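CutA1 (Shewanella, PDB 3AHP) is a stable trimeric CutA1-family protein of the GlnB-like clan from a psychrotrophic bacterium, probably linked to divalent ion tolerance. Local coordinates at residues 11-16 and 77-82; 20-25 and 73-78. One frame throughout, in Å; residues are numbered along the deposited sequence.

Interaction 1: 11-16 and 77-82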
loop_
_atom_site.group_PDB
_atom_site.type_symbol
_atom_site.label_atom_id
_atom_site.label_comp_id
_atom_site.label_asym_id
_atom_site.label_seq_id
_atom_site.Cartn_x
_atom_site.Cartn_y
_atom_site.Cartn_z
ATOM N N THR B 11 -7.013 2.217 5.210
ATOM C CA THR B 11 -8.310 2.837 5.415
ATOM C C THR B 11 -8.243 4.290 4.985
ATOM O O THR B 11 -7.244 4.739 4.483
ATOM C CB THR B 11 -8.785 2.709 6.882
ATOM O OG1 THR B 11 -10.129 3.180 6.986
ATOM C CG2 THR B 11 -7.914 3.510 7.811
ATOM N N THR B 12 -9.304 5.032 5.212
ATOM C CA THR B 12 -9.514 6.271 4.494
ATOM C C THR B 12 -10.394 7.134 5.372
ATOM O O THR B 12 -11.234 6.609 6.069
ATOM C CB THR B 12 -10.230 5.972 3.162
ATOM O OG1 THR B 12 -9.426 6.410 2.058
ATOM C CG2 THR B 12 -11.597 6.606 3.130
ATOM N N CYS B 13 -10.124 8.430 5.439
ATOM C CA CYS B 13 -10.998 9.354 6.148
ATOM C C CYS B 13 -11.406 10.494 5.242
ATOM O O CYS B 13 -10.659 10.841 4.340
ATOM C CB CYS B 13 -10.294 9.908 7.381
ATOM S SG CYS B 13 -10.171 8.746 8.746
ATOM N N PRO B 14 -12.576 11.116 5.503
ATOM C CA PRO B 14 -13.098 12.173 4.625
ATOM C C PRO B 14 -12.262 13.438 4.635
ATOM O O PRO B 14 -12.311 14.196 3.679
ATOM C CB PRO B 14 -14.480 12.456 5.201
ATOM C CG PRO B 14 -14.870 11.185 5.844
ATOM C CD PRO B 14 -13.596 10.689 6.473
ATOM N N ASP B 15 -11.474 13.645 5.680
ATOM C CA ASP B 15 -10.453 14.681 5.650
ATOM C C ASP B 15 -9.371 14.402 6.685
ATOM O O ASP B 15 -9.486 13.446 7.456
ATOM C CB ASP B 15 -11.076 16.044 5.922
ATOM C CG ASP B 15 -11.650 16.134 7.308
ATOM O OD1 ASP B 15 -10.860 16.127 8.282
ATOM O OD2 ASP B 15 -12.892 16.173 7.424
ATOM N N ALA B 16 -8.370 15.281 6.739
ATOM C CA ALA B 16 -7.153 15.034 7.505
ATOM C C ALA B 16 -7.353 15.198 9.005
ATOM O O ALA B 16 -6.669 14.542 9.786
ATOM C CB ALA B 16 -6.003 15.928 7.023
ATOM N N THR B 77 -16.201 2.954 14.523
ATOM C CA THR B 77 -17.071 3.838 15.292
ATOM C C THR B 77 -16.728 5.334 15.312
ATOM O O THR B 77 -17.619 6.180 15.377
ATOM C CB THR B 77 -17.483 3.287 16.707
ATOM O OG1 THR B 77 -17.239 4.281 17.701
ATOM C CG2 THR B 77 -16.778 2.014 17.070
ATOM N N MET B 78 -15.449 5.663 15.190
ATOM C CA MET B 78 -15.034 7.063 15.070
ATOM C C MET B 78 -15.264 7.636 13.686
ATOM O O MET B 78 -15.374 8.836 13.528
ATOM C CB MET B 78 -13.566 7.232 15.456
ATOM C CG MET B 78 -13.288 6.861 16.890
ATOM S SD MET B 78 -11.662 7.351 17.484
ATOM C CE MET B 78 -11.677 9.142 17.241
ATOM N N HIS B 79 -15.253 6.781 12.675
ATOM C CA HIS B 79 -15.474 7.203 11.307
ATOM C C HIS B 79 -16.912 7.680 11.108
ATOM O O HIS B 79 -17.845 7.098 11.667
ATOM C CB HIS B 79 -15.178 6.034 10.369
ATOM C CG HIS B 79 -14.954 6.436 8.946
ATOM N ND1 HIS B 79 -13.699 6.488 8.376
ATOM C CD2 HIS B 79 -15.826 6.785 7.970
ATOM C CE1 HIS B 79 -13.809 6.834 7.108
ATOM N NE2 HIS B 79 -15.088 7.018 6.837
ATOM N N PRO B 80 -17.100 8.705 10.258
ATOM C CA PRO B 80 -18.449 9.252 10.118
ATOM C C PRO B 80 -19.366 8.416 9.240
ATOM O O PRO B 80 -20.582 8.508 9.402
ATOM C CB PRO B 80 -18.241 10.645 9.505
ATOM C CG PRO B 80 -16.815 10.759 9.158
ATOM C CD PRO B 80 -16.049 9.648 9.837
ATOM N N TYR B 81 -18.804 7.620 8.322
ATOM C CA TYR B 81 -19.612 6.753 7.461
ATOM C C TYR B 81 -19.921 5.401 8.123
ATOM O O TYR B 81 -19.086 4.843 8.820
ATOM C CB TYR B 81 -18.929 6.462 6.137
ATOM C CG TYR B 81 -18.428 7.633 5.345
ATOM C CD1 TYR B 81 -17.359 7.464 4.472
ATOM C CD2 TYR B 81 -19.068 8.868 5.378
ATOM C CE1 TYR B 81 -16.881 8.492 3.718
ATOM C CE2 TYR B 81 -18.608 9.926 4.594
ATOM C CZ TYR B 81 -17.509 9.721 3.759
ATOM O OH TYR B 81 -16.976 10.742 2.990
ATOM N N GLU B 82 -21.099 4.854 7.831
ATOM C CA GLU B 82 -21.524 3.578 8.376
ATOM C C GLU B 82 -20.570 2.475 7.965
ATOM O O GLU B 82 -20.356 1.536 8.714
ATOM C CB GLU B 82 -22.919 3.228 7.870
ATOM C CG GLU B 82 -24.037 3.546 8.820
ATOM C CD GLU B 82 -25.413 3.232 8.225
ATOM O OE1 GLU B 82 -26.344 4.042 8.431
ATOM O OE2 GLU B 82 -25.563 2.174 7.572
#
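P14 pushes its ring in among three side chains of 77-82: the imidazole of H79, the ring of P80 and the phenol of Y81. The outer end of Y81 does the touching there, with P14 CG 3.6 Å from Y81 OH and 3.7 Å from Y81 CZ, the two side chains running past one another in opposite senses. P80 meets the same carbon ring to ring, CG to CG at 3.9 Å. On the inner side P14 CD packs against the imidazole of H79, the two side chains meeting at a slant. H79 turns its CG anti to its own backbone N (chi1 -162°), which carries the imidazole off the end of helix 68-78; T12 O lies at the ring edge near its plane, at a modelled spacing that is doubtful. C13 SG approaches the same ring obliquely, 5.0 Å from its centroid. The contact thus joins the ends of two secondary-structure elements of the ferredoxin-like fold expected for CutA1: the exit of strand 6-13, where the chain turns toward helix 16-28, and the residues that follow helix 68-78. Backbone hydrogen bonds between T11 and M59 and between C13 and V57 tie the strand into the sheet, while T11 OG1 bonds to the backbone oxygen of E85. Beyond P14, D15 caps the start of helix 16-28, its OD1 accepting from I18 N.

Interaction 2: 20-25 and 73-78; sequences CRIATA and QLVITM
I22 and M78 lie alongside each other, pointing in opposite directions, where helices 16-28 and 68-78 pack nearly antiparallel, consistent with the helix pair that lies on the sheet in the ferredoxin-like fold of CutA1. The axes of segments 20-25 and 73-78 approach to 10.3 Å, at 155°. I22 divides its two branches between two partners. Its CG1, anti to the carbonyl carbon (chi1 -59°), runs beside M78, 3.7 Å from CB, while CG2 reaches V75 CG2 at 3.8 Å, the I22 and V75 side chains crossing at about a right angle. With an alanine at I22 both branches go, which would probably open a gap between the helices and leave V75 CG2 and M78 CB without their apolar partner. M78 extends through chi2 and then bends at chi3 (59°), which lays the thioether across helix 20-25. Its SD packs on A25 CB at 3.8 Å, and its CE comes 4.1 Å from R21 CG, the two long chains meeting at a slant. A25 also receives L74, whose CD2 branch stands 4.1 Å from A25 CB. Farther along, L74 and V75 both touch L26, and V75 continues onto F86 of strand 86-94. A23 points away from helix 68-78 and packs on V35 and I37 of strand 34-38 and on I44 of the third subunit. Within helix 16-28, C20 O accepts from T24 N and, from the opposite face of its carbonyl plane, from T24 OG1 at 2.8 Å.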
loop_
_atom_site.group_PDB
_atom_site.type_symbol
_atom_site.label_atom_id
_atom_site.label_comp_id
_atom_site.label_asym_id
_atom_site.label_seq_id
_atom_site.Cartn_x
_atom_site.Cartn_y
_atom_site.Cartn_z
ATOM N N CYS B 20 -6.320 12.434 11.693
ATOM C CA CYS B 20 -5.508 12.772 12.830
ATOM C C CYS B 20 -6.137 12.373 14.157
ATOM O O CYS B 20 -5.465 11.870 15.047
ATOM C CB CYS B 20 -5.194 14.253 12.831
ATOM S SG CYS B 20 -3.926 14.648 14.045
ATOM N N ARG B 21 -7.423 12.646 14.299
ATOM C CA ARG B 21 -8.157 12.304 15.491
ATOM C C ARG B 21 -8.154 10.781 15.717
ATOM O O ARG B 21 -7.851 10.313 16.810
ATOM C CB ARG B 21 -9.575 12.867 15.377
ATOM C CG ARG B 21 -10.331 13.022 16.695
ATOM C CD ARG B 21 -11.438 14.098 16.602
ATOM N NE ARG B 21 -12.662 13.614 15.947
ATOM C CZ ARG B 21 -13.229 14.190 14.883
ATOM N NH1 ARG B 21 -12.688 15.284 14.338
ATOM N NH2 ARG B 21 -14.331 13.662 14.357
ATOM N N ILE B 22 -8.485 10.015 14.684
ATOM C CA ILE B 22 -8.451 8.568 14.754
ATOM C C ILE B 22 -7.033 8.035 14.937
ATOM O O ILE B 22 -6.800 7.207 15.813
ATOM C CB ILE B 22 -9.148 7.912 13.529
ATOM C CG1 ILE B 22 -10.612 8.371 13.449
ATOM C CG2 ILE B 22 -9.069 6.382 13.605
ATOM C CD1 ILE B 22 -11.311 8.110 12.120
ATOM N N ALA B 23 -6.079 8.506 14.136
ATOM C CA ALA B 23 -4.657 8.181 14.390
ATOM C C ALA B 23 -4.233 8.348 15.863
ATOM O O ALA B 23 -3.689 7.419 16.469
ATOM C CB ALA B 23 -3.737 9.011 13.490
ATOM N N THR B 24 -4.453 9.545 16.407
ATOM C CA THR B 24 -4.122 9.859 17.793
ATOM C C THR B 24 -4.759 8.861 18.778
ATOM O O THR B 24 -4.083 8.290 19.632
ATOM C CB THR B 24 -4.492 11.337 18.146
ATOM O OG1 THR B 24 -3.773 12.227 17.292
ATOM C CG2 THR B 24 -4.144 11.674 19.567
ATOM N N ALA B 25 -6.046 8.607 18.622
ATOM C CA ALA B 25 -6.713 7.654 19.477
ATOM C C ALA B 25 -5.996 6.304 19.401
ATOM O O ALA B 25 -5.574 5.733 20.409
ATOM C CB ALA B 25 -8.195 7.529 19.085
ATOM N N GLN B 73 -13.036 -1.936 15.723
ATOM C CA GLN B 73 -14.065 -1.356 16.562
ATOM C C GLN B 73 -13.863 0.145 16.756
ATOM O O GLN B 73 -14.725 0.934 16.417
ATOM C CB GLN B 73 -14.143 -2.088 17.906
ATOM C CG GLN B 73 -15.471 -1.899 18.643
ATOM C CD GLN B 73 -16.674 -2.116 17.732
ATOM O OE1 GLN B 73 -17.298 -1.157 17.276
ATOM N NE2 GLN B 73 -16.951 -3.370 17.404
ATOM N N LEU B 74 -12.676 0.545 17.174
ATOM C CA LEU B 74 -12.369 1.953 17.340
ATOM C C LEU B 74 -12.487 2.755 16.032
ATOM O O LEU B 74 -13.126 3.815 16.000
ATOM C CB LEU B 74 -10.986 2.137 17.986
ATOM C CG LEU B 74 -10.609 3.557 18.426
ATOM C CD1 LEU B 74 -11.735 4.166 19.226
ATOM C CD2 LEU B 74 -9.346 3.571 19.265
ATOM N N VAL B 75 -11.849 2.282 14.966
ATOM C CA VAL B 75 -11.815 3.062 13.744
ATOM C C VAL B 75 -13.222 3.188 13.165
ATOM O O VAL B 75 -13.689 4.306 12.896
ATOM C CB VAL B 75 -10.825 2.511 12.683
ATOM C CG1 VAL B 75 -10.986 3.264 11.367
ATOM C CG2 VAL B 75 -9.388 2.635 13.180
ATOM N N ILE B 76 -13.924 2.060 13.066
ATOM C CA ILE B 76 -15.248 2.045 12.458
ATOM C C ILE B 76 -16.195 2.996 13.191
ATOM O O ILE B 76 -16.891 3.778 12.553
ATOM C CB ILE B 76 -15.849 0.608 12.395
ATOM C CG1 ILE B 76 -15.441 -0.102 11.102
ATOM C CG2 ILE B 76 -17.368 0.653 12.482
ATOM C CD1 ILE B 76 -14.019 0.172 10.670
ATOM N N THR B 77 -16.201 2.954 14.523
ATOM C CA THR B 77 -17.071 3.838 15.292
ATOM C C THR B 77 -16.728 5.334 15.312
ATOM O O THR B 77 -17.619 6.180 15.377
ATOM C CB THR B 77 -17.483 3.287 16.707
ATOM O OG1 THR B 77 -17.239 4.281 17.701
ATOM C CG2 THR B 77 -16.778 2.014 17.070
ATOM N N MET B 78 -15.449 5.663 15.190
ATOM C CA MET B 78 -15.034 7.063 15.070
ATOM C C MET B 78 -15.264 7.636 13.686
ATOM O O MET B 78 -15.374 8.836 13.528
ATOM C CB MET B 78 -13.566 7.232 15.456
ATOM C CG MET B 78 -13.288 6.861 16.890
ATOM S SD MET B 78 -11.662 7.351 17.484
ATOM C CE MET B 78 -11.677 9.142 17.241
#

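How the interactions relate
Both contacts use helix 68-78 and share T77 and M78, but interaction 2 takes the side of the helix and interaction 1 the turn beyond its end. They meet at I22 CD1, which lies 3.6 Å from C13 SG. Each is partly buried. In interaction 2 the buried pair is I22 and V75, with R21 at the outer margin; in interaction 1 T12, C13 and H79 lie inside while P80 and Y81 are exposed. The chemistry follows this placing: aliphatic and thioether groups between two helices, against proline and aromatic rings beside a strand-end carbonyl. Interaction 1 reaches the second subunit through T12 on Q36; interaction 2 reaches the third through C20 and A23, and the second through I76 on F95.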